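Side-chain contacts in truncated hemoglobin from geobacillus stearothermophilus (Geobacillus stearothermophilus, PDB 2BKM), which binds haem and molecular oxygen in a small, mostly helical globin fold and probably takes part in oxygen transport or storage: residues Q4-Y7 against E8-G12; I36-D39 against D40-E43. All blocks are in the same frame, centred on the assembly; numbering follows the deposited sequence.

Interactions 1 and 2 follow one another along the chain and lie on opposite sides of its centre, about 27 Å apart between their centres and about 16 Å between nearest atoms, without touching. Interaction 1 is the short N-terminal helix 6-9 with both its ends; the Leu-6 side chain comes no nearer than about 11 Å to the haem. Interaction 2 lies on the haem itself: Phe-37 belongs to the oxygen pocket, about 3 Å from the bound oxygen molecule at the nearest atoms, and shares that pocket with Tyr-24, Gln-48, His-75 and Trp-88. Helix 12-29 connects the two, starting at the end of 8-12 and packing against Phe-37 and Leu-41.

Interaction 1: Q4-Y7 against E8-G12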
ATOM      1  N   GLN A   4     -11.823  -5.535  17.075  1.00 23.12           N
ATOM      2  CA  GLN A   4     -11.836  -6.306  15.825  1.00 21.16           C
ATOM      3  C   GLN A   4     -10.577  -5.881  15.096  1.00 18.18           C
ATOM      4  O   GLN A   4     -10.064  -4.767  15.330  1.00 19.00           O
ATOM      5  CB  GLN A   4     -13.076  -6.025  14.966  1.00 21.56           C
ATOM      6  CG  GLN A   4     -13.159  -4.618  14.396  1.00 22.36           C
ATOM      7  CD  GLN A   4     -14.441  -4.356  13.598  1.00 22.21           C
ATOM      8  OE1 GLN A   4     -14.936  -3.224  13.563  1.00 25.70           O
ATOM      9  NE2 GLN A   4     -14.969  -5.389  12.950  1.00 23.59           N
ATOM     10  N   THR A   5     -10.048  -6.754  14.247  1.00 16.75           N
ATOM     11  CA  THR A   5      -8.860  -6.353  13.512  1.00 14.57           C
ATOM     12  C   THR A   5      -9.263  -5.306  12.521  1.00 13.71           C
ATOM     13  O   THR A   5     -10.422  -5.195  12.112  1.00 12.98           O
ATOM     14  CB  THR A   5      -8.216  -7.501  12.724  1.00 14.51           C
ATOM     15  OG1 THR A   5      -9.153  -7.999  11.770  1.00 14.10           O
ATOM     16  CG2 THR A   5      -7.741  -8.651  13.656  1.00 16.37           C
ATOM     17  N   LEU A   6      -8.272  -4.541  12.109  1.00 11.25           N
ATOM     18  CA  LEU A   6      -8.524  -3.518  11.149  1.00 11.27           C
ATOM     19  C   LEU A   6      -8.932  -4.146   9.812  1.00 10.99           C
ATOM     20  O   LEU A   6      -9.738  -3.623   9.063  1.00 11.22           O
ATOM     21  CB  LEU A   6      -7.261  -2.688  11.074  1.00 11.53           C
ATOM     22  CG  LEU A   6      -7.412  -1.406  10.298  1.00 12.46           C
ATOM     23  CD1 LEU A   6      -8.628  -0.574  10.782  1.00 11.69           C
ATOM     24  CD2 LEU A   6      -6.148  -0.627  10.507  1.00 10.59           C
ATOM     25  N   TYR A   7      -8.367  -5.319   9.539  1.00 10.49           N
ATOM     26  CA  TYR A   7      -8.752  -6.099   8.385  1.00 11.06           C
ATOM     27  C   TYR A   7     -10.270  -6.308   8.348  1.00 11.86           C
ATOM     28  O   TYR A   7     -10.924  -5.991   7.364  1.00 12.42           O
ATOM     29  CB  TYR A   7      -8.034  -7.446   8.454  1.00 11.20           C
ATOM     30  CG  TYR A   7      -8.302  -8.371   7.312  1.00 11.46           C
ATOM     31  CD1 TYR A   7      -8.942  -9.599   7.541  1.00 14.01           C
ATOM     32  CD2 TYR A   7      -7.822  -8.100   6.030  1.00 13.32           C
ATOM     33  CE1 TYR A   7      -9.147 -10.488   6.510  1.00 15.26           C
ATOM     34  CE2 TYR A   7      -8.038  -8.997   4.986  1.00 13.60           C
ATOM     35  CZ  TYR A   7      -8.694 -10.189   5.243  1.00 14.48           C
ATOM     36  OH  TYR A   7      -8.871 -11.102   4.218  1.00 16.00           O
ATOM     37  N   GLU A   8     -10.829  -6.834   9.449  1.00 12.97           N
ATOM     38  CA  GLU A   8     -12.281  -7.005   9.515  1.00 14.97           C
ATOM     39  C   GLU A   8     -13.000  -5.665   9.448  1.00 13.98           C
ATOM     40  O   GLU A   8     -14.038  -5.522   8.786  1.00 15.91           O
ATOM     41  CB  GLU A   8     -12.631  -7.689  10.839  1.00 15.93           C
ATOM     42  CG  GLU A   8     -12.157  -9.117  10.947  1.00 21.90           C
ATOM     43  CD  GLU A   8     -11.526  -9.470  12.318  1.00 29.19           C
ATOM     44  OE1 GLU A   8     -11.984  -8.971  13.384  1.00 31.84           O
ATOM     45  OE2 GLU A   8     -10.546 -10.260  12.322  1.00 33.74           O
ATOM     46  N   ALA A   9     -12.483  -4.679  10.176  1.00 13.32           N
ATOM     47  CA  ALA A   9     -13.128  -3.382  10.273  1.00 13.27           C
ATOM     48  C   ALA A   9     -13.361  -2.772   8.921  1.00 14.30           C
ATOM     49  O   ALA A   9     -14.347  -2.065   8.729  1.00 16.51           O
ATOM     50  CB  ALA A   9     -12.290  -2.441  11.171  1.00 13.45           C
ATOM     51  N   ILE A  10     -12.441  -2.976   7.979  1.00 12.19           N
ATOM     52  CA  ILE A  10     -12.599  -2.346   6.692  1.00 13.15           C
ATOM     53  C   ILE A  10     -13.328  -3.211   5.687  1.00 14.07           C
ATOM     54  O   ILE A  10     -13.580  -2.780   4.566  1.00 15.18           O
ATOM     55  CB  ILE A  10     -11.252  -1.880   6.061  1.00 12.74           C
ATOM     56  CG1 ILE A  10     -10.405  -3.097   5.669  1.00 10.96           C
ATOM     57  CG2 ILE A  10     -10.512  -0.938   6.988  1.00 12.48           C
ATOM     58  CD1 ILE A  10      -9.216  -2.710   4.739  1.00 11.14           C
ATOM     59  N   GLY A  11     -13.659  -4.431   6.094  1.00 15.22           N
ATOM     60  CA  GLY A  11     -14.394  -5.347   5.215  1.00 15.94           C
ATOM     61  C   GLY A  11     -13.597  -6.509   4.651  1.00 16.59           C
ATOM     62  O   GLY A  11     -14.064  -7.218   3.731  1.00 18.82           O
ATOM     63  N   GLY A  12     -12.400  -6.735   5.192  1.00 15.03           N
ATOM     64  CA  GLY A  12     -11.634  -7.923   4.917  1.00 14.49           C
ATOM     65  C   GLY A  12     -11.222  -8.109   3.474  1.00 14.00           C
ATOM     66  O   GLY A  12     -10.918  -7.151   2.762  1.00 13.50           O
TER
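Thr-5 and Glu-8 exchange hydrogen bonds at the start of helix 6-9, the reciprocal pairing of a capping box. Glu-8 N reaches Thr-5 OG1 at 3.1 Å, although the exact place of OG1 is less sure, and Thr-5 N gives its hydrogen to Glu-8 OE1 at 3.1 Å, arriving from well above the carboxylate plane. Beside the cap, the Gln-4 amide lies against Ala-9, with Gln-4 CD 3.7 Å from Ala-9 CA. At the other end the Tyr-7 ring, its CG anti to the backbone N (chi1 -179°), receives Gly-12 CA over the centre of one face in a CH-pi contact, 3.7 Å from Gly-12 CA to the ring centroid. Tyr-7 O in turn accepts from Gly-12 N at 2.7 Å, while Gly-11 N binds Glu-8 O at 2.9 Å; with the positive phi of Gly-11 (108°) this is a Schellman motif. Farther out, Glu-13 and Val-16 of helix 12-29 touch Tyr-7, and Leu-6, Ala-9 and Ile-10 lean on helix 104-120. The cap gives Glu-8 N an acceptor and the Schellman bonds engage Gly-11 N and Gly-12 N, so both ends of this short helix are tied off by residues close in sequence.

Interaction 2: I36-D39 against D40-E43; sequences IFPD and DLTE. With HEM (protoporphyrin IX containing Fe), chain D.
Phe-37 sets its side chain between Leu-41 and the haem. Its CB lies 3.8 Å from Leu-41 CD2, and with CG anti to the carbonyl carbon (chi1 -86°) the ring is carried on to the porphyrin. CG and CD2 meet the haem methyl carbon CMA, which stands over the centre of one ring face. CD1 still feels the leucine, 3.8 Å from Leu-41 CD2, which comes obliquely to the ring. Beyond it CE1 approaches haem C3A at 3.7 Å, CE2 lies by the meso carbon CHB, and at the tip CZ comes within 3.3 Å of CHB.

The arrangement is consistent with the haem-packing phenylalanine at the start of the CD region of globins, here just before helix 42-55; Phe-37 also lines the pocket of the bound oxygen molecule. An alanine in its place is likely to strip the CMA methyl of its aromatic cover and leave Leu-41 CD2 with only the CB contact on this residue.

Leu-41 crosses the phenylalanine at about a right angle, and its CD2 also rests 3.5 Å from Pro-38 O, while Tyr-24 and Ala-28 of helix 12-29 meet its side chain. Pro-38 packs on a haem propionate, with its CG 3.8 Å from haem O2A; hydrogen bonds to the haem come instead from Thr-44 and Lys-47 of helix 42-55, and from Tyr-62. Ahead of that helix, Asp-40 OD2 is gripped twice by Thr-42. Thr-42 OG1 donates to the syn lone pair of Asp-40 OD2 at 2.6 Å, and Thr-42 N reaches Asp-40 OD2 at 3.0 Å from 36° out of the carboxylate plane, closing an Asx turn that leads the chain into the first turn of helix 42-55.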
ATOM      1  N   ILE A  36       9.302   3.315 -11.955  1.00 20.52           N
ATOM      2  CA  ILE A  36      10.049   2.449 -11.034  1.00 18.84           C
ATOM      3  C   ILE A  36       9.334   1.139 -10.691  1.00 17.06           C
ATOM      4  O   ILE A  36       9.904   0.252 -10.064  1.00 16.43           O
ATOM      5  CB  ILE A  36      10.526   3.157  -9.746  1.00 19.68           C
ATOM      6  CG1 ILE A  36       9.350   3.530  -8.819  1.00 19.72           C
ATOM      7  CG2 ILE A  36      11.378   4.369 -10.100  1.00 20.41           C
ATOM      8  CD1 ILE A  36       9.751   3.754  -7.342  1.00 17.93           C
ATOM      9  N   PHE A  37       8.083   1.040 -11.117  1.00 16.48           N
ATOM     10  CA  PHE A  37       7.335  -0.183 -10.944  1.00 15.22           C
ATOM     11  C   PHE A  37       7.471  -1.015 -12.210  1.00 15.79           C
ATOM     12  O   PHE A  37       7.717  -0.438 -13.270  1.00 16.33           O
ATOM     13  CB  PHE A  37       5.862   0.152 -10.696  1.00 13.68           C
ATOM     14  CG  PHE A  37       5.550   0.425  -9.258  1.00 11.71           C
ATOM     15  CD1 PHE A  37       5.114  -0.615  -8.425  1.00 11.99           C
ATOM     16  CD2 PHE A  37       5.674   1.702  -8.729  1.00 10.00           C
ATOM     17  CE1 PHE A  37       4.819  -0.374  -7.099  1.00 11.71           C
ATOM     18  CE2 PHE A  37       5.429   1.942  -7.370  1.00 10.84           C
ATOM     19  CZ  PHE A  37       4.971   0.924  -6.561  1.00 11.46           C
ATOM     20  N   PRO A  38       7.265  -2.350 -12.118  1.00 16.78           N
ATOM     21  CA  PRO A  38       7.292  -3.206 -13.302  1.00 17.43           C
ATOM     22  C   PRO A  38       6.179  -2.795 -14.248  1.00 18.60           C
ATOM     23  O   PRO A  38       5.146  -2.278 -13.807  1.00 18.03           O
ATOM     24  CB  PRO A  38       7.014  -4.599 -12.742  1.00 17.51           C
ATOM     25  CG  PRO A  38       7.387  -4.535 -11.300  1.00 18.53           C
ATOM     26  CD  PRO A  38       7.008  -3.131 -10.893  1.00 16.34           C
ATOM     27  N   ASP A  39       6.357  -3.040 -15.547  1.00 20.78           N
ATOM     28  CA  ASP A  39       5.320  -2.677 -16.506  1.00 21.53           C
ATOM     29  C   ASP A  39       4.081  -3.538 -16.310  1.00 19.95           C
ATOM     30  O   ASP A  39       2.951  -3.067 -16.453  1.00 21.09           O
ATOM     31  CB  ASP A  39       5.849  -2.841 -17.924  1.00 23.26           C
ATOM     32  CG  ASP A  39       7.052  -1.956 -18.194  1.00 26.93           C
ATOM     33  OD1 ASP A  39       8.053  -2.488 -18.716  1.00 33.56           O
ATOM     34  OD2 ASP A  39       6.996  -0.741 -17.869  1.00 31.97           O
ATOM     35  N   ASP A  40       4.320  -4.792 -15.951  1.00 18.17           N
ATOM     36  CA  ASP A  40       3.269  -5.703 -15.597  1.00 17.78           C
ATOM     37  C   ASP A  40       3.177  -5.753 -14.079  1.00 16.63           C
ATOM     38  O   ASP A  40       4.085  -6.233 -13.418  1.00 15.51           O
ATOM     39  CB  ASP A  40       3.650  -7.070 -16.108  1.00 19.14           C
ATOM     40  CG  ASP A  40       2.539  -8.050 -15.995  1.00 20.35           C
ATOM     41  OD1 ASP A  40       2.645  -9.090 -16.697  1.00 23.74           O
ATOM     42  OD2 ASP A  40       1.553  -7.810 -15.234  1.00 20.39           O
ATOM     43  N   LEU A  41       2.060  -5.249 -13.562  1.00 14.45           N
ATOM     44  CA  LEU A  41       1.873  -5.168 -12.122  1.00 14.07           C
ATOM     45  C   LEU A  41       1.170  -6.344 -11.528  1.00 14.81           C
ATOM     46  O   LEU A  41       0.779  -6.317 -10.359  1.00 14.05           O
ATOM     47  CB  LEU A  41       1.122  -3.880 -11.797  1.00 13.56           C
ATOM     48  CG  LEU A  41       1.912  -2.597 -12.101  1.00 13.19           C
ATOM     49  CD1 LEU A  41       0.966  -1.418 -12.197  1.00 15.44           C
ATOM     50  CD2 LEU A  41       3.007  -2.343 -11.082  1.00 15.71           C
ATOM     51  N   THR A  42       1.019  -7.411 -12.302  1.00 14.49           N
ATOM     52  CA  THR A  42       0.316  -8.591 -11.807  1.00 15.34           C
ATOM     53  C   THR A  42       0.950  -9.122 -10.534  1.00 14.45           C
ATOM     54  O   THR A  42       0.286  -9.330  -9.541  1.00 14.07           O
ATOM     55  CB  THR A  42       0.280  -9.686 -12.911  1.00 15.54           C
ATOM     56  OG1 THR A  42      -0.383  -9.140 -14.045  1.00 18.56           O
ATOM     57  CG2 THR A  42      -0.486 -10.940 -12.437  1.00 18.28           C
ATOM     58  N   GLU A  43       2.252  -9.356 -10.555  1.00 14.24           N
ATOM     59  CA  GLU A  43       2.896  -9.936  -9.417  1.00 14.48           C
ATOM     60  C   GLU A  43       2.892  -8.974  -8.232  1.00 12.89           C
ATOM     61  O   GLU A  43       2.687  -9.375  -7.087  1.00 12.63           O
ATOM     62  CB  GLU A  43       4.319 -10.297  -9.785  1.00 17.58           C
ATOM     63  CG  GLU A  43       5.034 -11.042  -8.752  1.00 21.11           C
ATOM     64  CD  GLU A  43       6.458 -11.349  -9.191  1.00 29.89           C
ATOM     65  OE1 GLU A  43       6.767 -11.179 -10.398  1.00 32.53           O
ATOM     66  OE2 GLU A  43       7.281 -11.734  -8.326  1.00 34.85           O
TER
HETATM   67  CHA HEM D 202       7.344  -3.493  -3.604  1.00 11.22           C
HETATM   68  CHB HEM D 202       7.599   1.220  -4.550  1.00 10.41           C
HETATM   69  CHC HEM D 202       5.556   2.088  -0.241  1.00  7.96           C
HETATM   70  CHD HEM D 202       4.416  -2.559   0.136  1.00  9.12           C
HETATM   71  C1A HEM D 202       7.532  -2.285  -4.213  1.00  9.29           C
HETATM   72  C2A HEM D 202       8.147  -2.139  -5.515  1.00  9.11           C
HETATM   73  C3A HEM D 202       8.217  -0.835  -5.774  1.00 10.69           C
HETATM   74  C4A HEM D 202       7.659  -0.130  -4.649  1.00  9.88           C
HETATM   75  CMA HEM D 202       8.779  -0.189  -7.054  1.00 11.63           C
HETATM   76  CAA HEM D 202       8.597  -3.295  -6.425  1.00 12.84           C
HETATM   77  CBA HEM D 202       7.372  -4.002  -6.973  1.00 16.61           C
HETATM   78  CGA HEM D 202       7.678  -5.354  -7.587  1.00 20.92           C
HETATM   79  O1A HEM D 202       8.879  -5.756  -7.737  1.00 19.66           O
HETATM   80  O2A HEM D 202       6.707  -6.084  -7.913  1.00 19.94           O
HETATM   81  C1B HEM D 202       7.112   1.848  -3.441  1.00  7.84           C
HETATM   82  C2B HEM D 202       7.134   3.279  -3.219  1.00  8.48           C
HETATM   83  C3B HEM D 202       6.601   3.502  -2.022  1.00  8.92           C
HETATM   84  C4B HEM D 202       6.193   2.254  -1.424  1.00  9.34           C
HETATM   85  CMB HEM D 202       7.649   4.347  -4.207  1.00 10.46           C
HETATM   86  CAB HEM D 202       6.416   4.872  -1.390  1.00  9.59           C
HETATM   87  CBB HEM D 202       6.480   5.071  -0.068  1.00 14.33           C
HETATM   88  C1C HEM D 202       4.984   0.915   0.202  1.00  8.60           C
HETATM   89  C2C HEM D 202       4.055   0.791   1.299  1.00  6.73           C
HETATM   90  C3C HEM D 202       3.772  -0.516   1.371  1.00  8.67           C
HETATM   91  C4C HEM D 202       4.488  -1.217   0.336  1.00  8.04           C
HETATM   92  CMC HEM D 202       3.510   1.942   2.197  1.00 11.42           C
HETATM   93  CAC HEM D 202       2.802  -1.250   2.313  1.00  9.21           C
HETATM   94  CBC HEM D 202       2.176  -0.706   3.347  1.00 13.89           C
HETATM   95  C1D HEM D 202       5.131  -3.225  -0.808  1.00  7.93           C
HETATM   96  C2D HEM D 202       5.179  -4.663  -0.902  1.00 10.08           C
HETATM   97  C3D HEM D 202       6.092  -4.940  -2.042  1.00 10.45           C
HETATM   98  C4D HEM D 202       6.544  -3.654  -2.510  1.00  9.36           C
HETATM   99  CMD HEM D 202       4.414  -5.673  -0.035  1.00 10.70           C
HETATM  100  CAD HEM D 202       6.481  -6.307  -2.570  1.00 11.45           C
HETATM  101  CBD HEM D 202       7.834  -6.713  -1.971  1.00 12.73           C
HETATM  102  CGD HEM D 202       8.231  -8.002  -2.651  1.00 16.48           C
HETATM  103  O1D HEM D 202       8.754  -7.975  -3.814  1.00 18.36           O
HETATM  104  O2D HEM D 202       7.943  -9.062  -2.032  1.00 17.80           O
HETATM  105  NA  HEM D 202       7.254  -1.029  -3.717  1.00  9.44           N
HETATM  106  NB  HEM D 202       6.537   1.277  -2.324  1.00  7.34           N
HETATM  107  NC  HEM D 202       5.206  -0.312  -0.375  1.00  8.67           N
HETATM  108  ND  HEM D 202       5.943  -2.669  -1.779  1.00  8.68           N
HETATM  109 FE   HEM D 202       6.250  -0.689  -2.035  1.00  9.08          FE